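Local coordinates for uncharacterized protein Rv2277c (Mycobacterium tuberculosis, PDB 5VUG) that is uncharacterized but carries a TIM-barrel glycerophosphodiester phosphodiesterase domain and probably hydrolyses phosphoric diesters, at residues A34-V46 with A112-L126. Sequence-based numbering, arbitrary orientation.
Sequences AVAAGVDGMWLTV and AIGATPPDMTLFLDL. With CA (calcium ion), chain B.
Trp43 and Phe123 are paired on neighbouring parallel strands, 41-46 and 121-125, their side chains crossing at about a right angle. Trp43 CE3 rests 3.4 Å from Phe123 CB, while Phe123 O lies over one face of the indole, offset toward its rim. With Trp43 CG anti to its own N (chi1 179°), Trp43 NE1 comes 3.6 Å from Asp125 CB. The indole and carboxylate planes are 56° apart, and a water, not a direct hydrogen bond, joins the two groups: it lies in the plane of the indole at its edge, accepting from Trp43 NE1 (2.9 Å), donating to Asp125 OD2 (2.7 Å) and hydrogen-bonding Thr45 OG1.

Five backbone bonds zip the strands together, from Met42 N to Thr121 O through to Val46 N to Asp125 O. On the other face, Met42 CB meets Leu122 CD2, and Leu44 CD1 meets Ala112 CB of helix 109-114; Ile31 of helix 28-36 packs on Met42, Leu44 and Ala112. Met120 and Met42 are both selenomethionine; the extended Met120 chain lays its SE 3.7 Å from Met42 CE, and a bend at chi3 (-72°) turns Met120 CE toward Val39. Val35 CG2 meets Pro117 CD tip to tip (3.8 Å). A calcium ion bound by Asp119 O (2.3 Å) holds a water that accepts from Thr121 N.

These are adjacent strands of the TIM barrel: one face is apolar beneath the helices, whereas on the interior face the rings of His16 (edge-to-face), Tyr154 and Phe249 meet Trp43, and a glycerol lies beside it, consistent with an aromatic wall of the family's substrate pocket in which shared water links indole, hydroxyl and carboxylate.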
ATOM      1  N   ALA A  34      -6.807  -7.307 -35.598  1.00 12.45           N
ATOM      2  CA  ALA A  34      -7.396  -6.486 -34.545  1.00 11.40           C
ATOM      3  C   ALA A  34      -8.248  -5.364 -35.130  1.00 12.34           C
ATOM      4  O   ALA A  34      -9.363  -5.115 -34.652  1.00 12.50           O
ATOM      5  CB  ALA A  34      -6.294  -5.925 -33.638  1.00 11.75           C
ATOM      6  N   VAL A  35      -7.748  -4.686 -36.170  1.00 12.84           N
ATOM      7  CA  VAL A  35      -8.565  -3.694 -36.876  1.00 13.11           C
ATOM      8  C   VAL A  35      -9.865  -4.328 -37.356  1.00 13.84           C
ATOM      9  O   VAL A  35     -10.953  -3.773 -37.167  1.00 14.64           O
ATOM     10  CB  VAL A  35      -7.779  -3.063 -38.042  1.00 14.29           C
ATOM     11  CG1 VAL A  35      -8.661  -2.090 -38.817  1.00 15.96           C
ATOM     12  CG2 VAL A  35      -6.523  -2.353 -37.542  1.00 13.69           C
ATOM     13  N   ALA A  36      -9.769  -5.507 -37.984  1.00 13.20           N
ATOM     14  CA  ALA A  36     -10.949  -6.184 -38.514  1.00 17.42           C
ATOM     15  C   ALA A  36     -11.934  -6.565 -37.413  1.00 16.68           C
ATOM     16  O   ALA A  36     -13.144  -6.668 -37.675  1.00 18.38           O
ATOM     17  CB  ALA A  36     -10.518  -7.422 -39.295  1.00 18.25           C
ATOM     18  N   ALA A  37     -11.443  -6.773 -36.185  1.00 16.09           N
ATOM     19  CA  ALA A  37     -12.291  -7.074 -35.038  1.00 15.91           C
ATOM     20  C   ALA A  37     -12.898  -5.832 -34.400  1.00 13.40           C
ATOM     21  O   ALA A  37     -13.569  -5.950 -33.370  1.00 18.26           O
ATOM     22  CB  ALA A  37     -11.520  -7.885 -33.985  1.00 16.50           C
ATOM     23  N   GLY A  38     -12.674  -4.650 -34.965  1.00 11.97           N
ATOM     24  CA  GLY A  38     -13.375  -3.464 -34.523  1.00 12.81           C
ATOM     25  C   GLY A  38     -12.750  -2.701 -33.381  1.00 12.72           C
ATOM     26  O   GLY A  38     -13.439  -1.878 -32.765  1.00 13.57           O
ATOM     27  N   VAL A  39     -11.469  -2.922 -33.082  1.00 12.92           N
ATOM     28  CA  VAL A  39     -10.863  -2.201 -31.959  1.00 12.68           C
ATOM     29  C   VAL A  39     -10.802  -0.703 -32.252  1.00 11.01           C
ATOM     30  O   VAL A  39     -10.799  -0.252 -33.406  1.00 13.36           O
ATOM     31  CB  VAL A  39      -9.481  -2.758 -31.585  1.00 10.30           C
ATOM     32  CG1 VAL A  39      -9.570  -4.265 -31.336  1.00 11.83           C
ATOM     33  CG2 VAL A  39      -8.444  -2.393 -32.651  1.00 11.26           C
ATOM     34  N   ASP A  40     -10.751   0.083 -31.172  1.00 10.40           N
ATOM     35  CA  ASP A  40     -10.682   1.538 -31.225  1.00 11.49           C
ATOM     36  C   ASP A  40      -9.279   2.077 -30.986  1.00 12.97           C
ATOM     37  O   ASP A  40      -9.054   3.283 -31.140  1.00 16.17           O
ATOM     38  CB  ASP A  40     -11.604   2.129 -30.152  1.00 13.40           C
ATOM     39  CG  ASP A  40     -13.018   1.603 -30.253  1.00 15.71           C
ATOM     40  OD1 ASP A  40     -13.701   1.941 -31.244  1.00 17.86           O
ATOM     41  OD2 ASP A  40     -13.432   0.825 -29.365  1.00 14.97           O
ATOM     42  N   GLY A  41      -8.346   1.234 -30.579  1.00 12.03           N
ATOM     43  CA  GLY A  41      -6.983   1.675 -30.354  1.00 12.10           C
ATOM     44  C   GLY A  41      -6.069   0.479 -30.443  1.00  8.85           C
ATOM     45  O   GLY A  41      -6.512  -0.668 -30.305  1.00 10.00           O
HETATM   46  N   MSE A  42      -4.787   0.760 -30.674  1.00  8.27           N
HETATM   47  CA  MSE A  42      -3.775  -0.261 -30.919  1.00  8.62           C
HETATM   48  C   MSE A  42      -2.589  -0.021 -29.981  1.00  9.04           C
HETATM   49  O   MSE A  42      -1.924   1.016 -30.059  1.00 11.67           O
HETATM   50  CB  MSE A  42      -3.329  -0.195 -32.390  1.00 13.00           C
HETATM   51  CG  MSE A  42      -2.486  -1.368 -32.875  1.00 13.55           C
HETATM   52 SE   MSE A  42      -3.532  -3.025 -32.994  0.83 17.54          SE
HETATM   53  CE  MSE A  42      -4.858  -2.497 -34.319  1.00 13.41           C
ATOM     54  N   TRP A  43      -2.325  -0.967 -29.089  1.00  7.66           N
ATOM     55  CA  TRP A  43      -1.230  -0.862 -28.126  1.00  8.65           C
ATOM     56  C   TRP A  43      -0.081  -1.745 -28.612  1.00  6.69           C
ATOM     57  O   TRP A  43      -0.250  -2.957 -28.761  1.00  8.28           O
ATOM     58  CB  TRP A  43      -1.712  -1.333 -26.747  1.00  9.93           C
ATOM     59  CG  TRP A  43      -0.664  -1.302 -25.658  1.00  9.99           C
ATOM     60  CD1 TRP A  43       0.432  -2.129 -25.525  1.00  8.18           C
ATOM     61  CD2 TRP A  43      -0.628  -0.411 -24.538  1.00  8.45           C
ATOM     62  NE1 TRP A  43       1.142  -1.793 -24.394  1.00 10.08           N
ATOM     63  CE2 TRP A  43       0.521  -0.739 -23.773  1.00 10.69           C
ATOM     64  CE3 TRP A  43      -1.449   0.640 -24.108  1.00  8.89           C
ATOM     65  CZ2 TRP A  43       0.868  -0.051 -22.608  1.00 12.44           C
ATOM     66  CZ3 TRP A  43      -1.103   1.324 -22.949  1.00  9.93           C
ATOM     67  CH2 TRP A  43       0.053   0.979 -22.213  1.00 10.00           C
ATOM     68  N   LEU A  44       1.088  -1.149 -28.837  1.00  7.39           N
ATOM     69  CA  LEU A  44       2.207  -1.847 -29.455  1.00  8.72           C
ATOM     70  C   LEU A  44       3.459  -1.628 -28.617  1.00  8.04           C
ATOM     71  O   LEU A  44       3.671  -0.528 -28.092  1.00  9.42           O
ATOM     72  CB  LEU A  44       2.445  -1.296 -30.868  1.00  8.19           C
ATOM     73  CG  LEU A  44       1.254  -1.338 -31.836  1.00  9.52           C
ATOM     74  CD1 LEU A  44       1.559  -0.574 -33.112  1.00 10.96           C
ATOM     75  CD2 LEU A  44       0.840  -2.793 -32.133  1.00  9.70           C
ATOM     76  N   THR A  45       4.308  -2.653 -28.502  1.00  8.75           N
ATOM     77  CA  THR A  45       5.529  -2.541 -27.708  1.00  7.99           C
ATOM     78  C   THR A  45       6.701  -2.306 -28.652  1.00  8.88           C
ATOM     79  O   THR A  45       6.875  -3.059 -29.613  1.00 10.16           O
ATOM     80  CB  THR A  45       5.806  -3.809 -26.892  1.00  7.90           C
ATOM     81  OG1 THR A  45       4.578  -4.396 -26.450  1.00  9.91           O
ATOM     82  CG2 THR A  45       6.671  -3.454 -25.694  1.00 10.26           C
ATOM     83  N   VAL A  46       7.511  -1.281 -28.374  1.00  9.81           N
ATOM     84  CA  VAL A  46       8.512  -0.795 -29.323  1.00  9.59           C
ATOM     85  C   VAL A  46       9.914  -0.911 -28.724  1.00 10.12           C
ATOM     86  O   VAL A  46      10.146  -0.516 -27.573  1.00 11.15           O
ATOM     87  CB  VAL A  46       8.220   0.651 -29.766  1.00 10.11           C
ATOM     88  CG1 VAL A  46       9.112   1.026 -30.942  1.00 10.90           C
ATOM     89  CG2 VAL A  46       6.733   0.808 -30.122  1.00 10.05           C
ATOM     90  N   ALA A 112       4.014  -1.133 -38.949  1.00 11.89           N
ATOM     91  CA  ALA A 112       2.852  -1.232 -38.071  1.00 12.90           C
ATOM     92  C   ALA A 112       1.939  -0.023 -38.219  1.00 12.71           C
ATOM     93  O   ALA A 112       0.711  -0.167 -38.289  1.00 14.50           O
ATOM     94  CB  ALA A 112       3.324  -1.352 -36.625  1.00 12.49           C
ATOM     95  N   ILE A 113       2.522   1.179 -38.255  1.00 13.22           N
ATOM     96  CA  ILE A 113       1.734   2.395 -38.455  1.00 13.37           C
ATOM     97  C   ILE A 113       0.948   2.305 -39.756  1.00 15.17           C
ATOM     98  O   ILE A 113      -0.249   2.610 -39.801  1.00 16.14           O
ATOM     99  CB  ILE A 113       2.649   3.634 -38.420  1.00 13.74           C
ATOM    100  CG1 ILE A 113       3.200   3.831 -37.011  1.00 12.34           C
ATOM    101  CG2 ILE A 113       1.913   4.886 -38.903  1.00 15.52           C
ATOM    102  CD1 ILE A 113       4.353   4.778 -36.930  1.00 12.95           C
ATOM    103  N   GLY A 114       1.609   1.862 -40.830  1.00 14.22           N
ATOM    104  CA  GLY A 114       0.953   1.730 -42.120  1.00 16.52           C
ATOM    105  C   GLY A 114      -0.145   0.684 -42.157  1.00 17.12           C
ATOM    106  O   GLY A 114      -1.028   0.759 -43.024  1.00 20.15           O
ATOM    107  N   ALA A 115      -0.108  -0.289 -41.243  1.00 15.68           N
ATOM    108  CA  ALA A 115      -1.127  -1.328 -41.167  1.00 14.31           C
ATOM    109  C   ALA A 115      -2.330  -0.899 -40.346  1.00 13.55           C
ATOM    110  O   ALA A 115      -3.228  -1.715 -40.117  1.00 15.15           O
ATOM    111  CB  ALA A 115      -0.543  -2.614 -40.570  1.00 15.10           C
ATOM    112  N   THR A 116      -2.369   0.355 -39.894  1.00 13.80           N
ATOM    113  CA  THR A 116      -3.507   0.826 -39.133  1.00 13.08           C
ATOM    114  C   THR A 116      -4.196   1.958 -39.883  1.00 14.28           C
ATOM    115  O   THR A 116      -3.551   2.699 -40.639  1.00 14.61           O
ATOM    116  CB  THR A 116      -3.113   1.310 -37.729  1.00 13.25           C
ATOM    117  OG1 THR A 116      -2.173   2.383 -37.831  1.00 15.44           O
ATOM    118  CG2 THR A 116      -2.504   0.180 -36.920  1.00 13.90           C
ATOM    119  N   PRO A 117      -5.504   2.107 -39.706  1.00 14.39           N
ATOM    120  CA  PRO A 117      -6.244   3.147 -40.431  1.00 15.31           C
ATOM    121  C   PRO A 117      -5.960   4.523 -39.856  1.00 15.77           C
ATOM    122  O   PRO A 117      -5.472   4.648 -38.719  1.00 15.60           O
ATOM    123  CB  PRO A 117      -7.711   2.741 -40.222  1.00 17.65           C
ATOM    124  CG  PRO A 117      -7.703   1.947 -38.972  1.00 16.24           C
ATOM    125  CD  PRO A 117      -6.391   1.214 -38.948  1.00 14.56           C
ATOM    126  N   PRO A 118      -6.256   5.587 -40.613  1.00 17.12           N
ATOM    127  CA  PRO A 118      -5.800   6.929 -40.214  1.00 17.42           C
ATOM    128  C   PRO A 118      -6.458   7.450 -38.954  1.00 16.98           C
ATOM    129  O   PRO A 118      -5.906   8.357 -38.313  1.00 16.57           O
ATOM    130  CB  PRO A 118      -6.160   7.798 -41.427  1.00 18.16           C
ATOM    131  CG  PRO A 118      -7.257   7.028 -42.126  1.00 18.61           C
ATOM    132  CD  PRO A 118      -6.899   5.594 -41.939  1.00 17.91           C
ATOM    133  N   ASP A 119      -7.610   6.907 -38.573  1.00 14.03           N
ATOM    134  CA  ASP A 119      -8.299   7.329 -37.365  1.00 15.63           C
ATOM    135  C   ASP A 119      -7.794   6.633 -36.109  1.00 17.11           C
ATOM    136  O   ASP A 119      -8.218   6.998 -35.012  1.00 16.31           O
ATOM    137  CB  ASP A 119      -9.764   6.939 -37.491  1.00 19.06           C
ATOM    138  CG  ASP A 119      -9.922   5.460 -37.729  1.00 19.82           C
ATOM    139  OD1 ASP A 119      -9.704   5.019 -38.876  1.00 18.65           O
ATOM    140  OD2 ASP A 119     -10.196   4.730 -36.754  1.00 23.07           O
HETATM  141  N   MSE A 120      -6.947   5.621 -36.221  1.00 14.66           N
HETATM  142  CA  MSE A 120      -6.695   4.824 -35.028  1.00 13.60           C
HETATM  143  C   MSE A 120      -5.581   5.310 -34.120  1.00 12.32           C
HETATM  144  O   MSE A 120      -4.437   5.528 -34.544  1.00 12.15           O
HETATM  145  CB  MSE A 120      -6.519   3.348 -35.323  1.00 16.52           C
HETATM  146  CG  MSE A 120      -6.592   2.511 -34.036  1.00 14.91           C
HETATM  147 SE   MSE A 120      -6.505   0.778 -34.549  0.61 23.64          SE
HETATM  148  CE  MSE A 120      -8.264   0.657 -35.321  1.00 18.25           C
ATOM    149  N   THR A 121      -5.947   5.457 -32.852  1.00 12.00           N
ATOM    150  CA  THR A 121      -4.996   5.886 -31.843  1.00 13.39           C
ATOM    151  C   THR A 121      -4.037   4.743 -31.556  1.00 12.71           C
ATOM    152  O   THR A 121      -4.459   3.593 -31.372  1.00 11.54           O
ATOM    153  CB  THR A 121      -5.744   6.285 -30.571  1.00 16.43           C
ATOM    154  OG1 THR A 121      -6.732   7.278 -30.890  1.00 21.03           O
ATOM    155  CG2 THR A 121      -4.770   6.846 -29.538  1.00 16.52           C
ATOM    156  N   LEU A 122      -2.748   5.061 -31.539  1.00 10.76           N
ATOM    157  CA  LEU A 122      -1.690   4.106 -31.228  1.00  8.91           C
ATOM    158  C   LEU A 122      -1.133   4.440 -29.852  1.00  9.41           C
ATOM    159  O   LEU A 122      -0.809   5.599 -29.570  1.00 12.72           O
ATOM    160  CB  LEU A 122      -0.562   4.222 -32.254  1.00 10.85           C
ATOM    161  CG  LEU A 122      -0.991   4.179 -33.723  1.00 10.49           C
ATOM    162  CD1 LEU A 122       0.214   4.304 -34.632  1.00 10.00           C
ATOM    163  CD2 LEU A 122      -1.769   2.892 -34.008  1.00 13.01           C
ATOM    164  N   PHE A 123      -1.012   3.430 -29.008  1.00  9.67           N
ATOM    165  CA  PHE A 123      -0.334   3.550 -27.726  1.00  8.72           C
ATOM    166  C   PHE A 123       0.965   2.776 -27.853  1.00  8.47           C
ATOM    167  O   PHE A 123       0.944   1.569 -28.115  1.00  9.02           O
ATOM    168  CB  PHE A 123      -1.214   2.995 -26.603  1.00  8.99           C
ATOM    169  CG  PHE A 123      -2.507   3.740 -26.453  1.00 10.23           C
ATOM    170  CD1 PHE A 123      -2.585   4.872 -25.639  1.00 11.03           C
ATOM    171  CD2 PHE A 123      -3.625   3.367 -27.189  1.00 10.95           C
ATOM    172  CE1 PHE A 123      -3.777   5.578 -25.515  1.00 12.55           C
ATOM    173  CE2 PHE A 123      -4.817   4.072 -27.076  1.00 11.95           C
ATOM    174  CZ  PHE A 123      -4.894   5.183 -26.242  1.00 12.41           C
ATOM    175  N   LEU A 124       2.087   3.479 -27.737  1.00  9.66           N
ATOM    176  CA  LEU A 124       3.401   2.907 -27.999  1.00  9.10           C
ATOM    177  C   LEU A 124       4.110   2.759 -26.664  1.00  9.21           C
ATOM    178  O   LEU A 124       4.497   3.758 -26.048  1.00 11.66           O
ATOM    179  CB  LEU A 124       4.192   3.820 -28.930  1.00  9.90           C
ATOM    180  CG  LEU A 124       3.503   4.116 -30.265  1.00  9.21           C
ATOM    181  CD1 LEU A 124       4.403   4.989 -31.151  1.00 10.23           C
ATOM    182  CD2 LEU A 124       3.108   2.828 -30.975  1.00  8.77           C
ATOM    183  N   ASP A 125       4.281   1.517 -26.226  1.00  8.96           N
ATOM    184  CA  ASP A 125       4.898   1.214 -24.939  1.00  8.52           C
ATOM    185  C   ASP A 125       6.401   1.059 -25.160  1.00  8.66           C
ATOM    186  O   ASP A 125       6.847   0.137 -25.849  1.00 10.66           O
ATOM    187  CB  ASP A 125       4.295  -0.060 -24.351  1.00 10.16           C
ATOM    188  CG  ASP A 125       4.872  -0.407 -22.977  1.00 13.41           C
ATOM    189  OD1 ASP A 125       5.440   0.487 -22.306  1.00 14.57           O
ATOM    190  OD2 ASP A 125       4.764  -1.584 -22.569  1.00 14.62           O
ATOM    191  N   LEU A 126       7.175   1.976 -24.595  1.00 12.26           N
ATOM    192  CA  LEU A 126       8.620   1.991 -24.793  1.00 14.27           C
ATOM    193  C   LEU A 126       9.357   1.470 -23.563  1.00 19.82           C
ATOM    194  O   LEU A 126       9.067   1.893 -22.443  1.00 23.10           O
ATOM    195  CB  LEU A 126       9.090   3.413 -25.109  1.00 14.89           C
ATOM    196  CG  LEU A 126       9.088   3.912 -26.561  1.00 17.73           C
ATOM    197  CD1 LEU A 126       7.742   3.780 -27.243  1.00 20.69           C
ATOM    198  CD2 LEU A 126       9.590   5.349 -26.619  1.00 17.98           C
TER
HETATM  199 CA    CA B 301      -9.101   7.664 -32.982  1.00 26.01          CA
HETATM  200  O   HOH W   1      -8.768   5.470 -32.132  1.00 22.57           O
HETATM  201  O   HOH W   2       3.549  -3.433 -24.041  1.00 11.51           O
HETATM  202  O   HOH W   3     -11.003   6.575 -34.115  1.00 20.54           O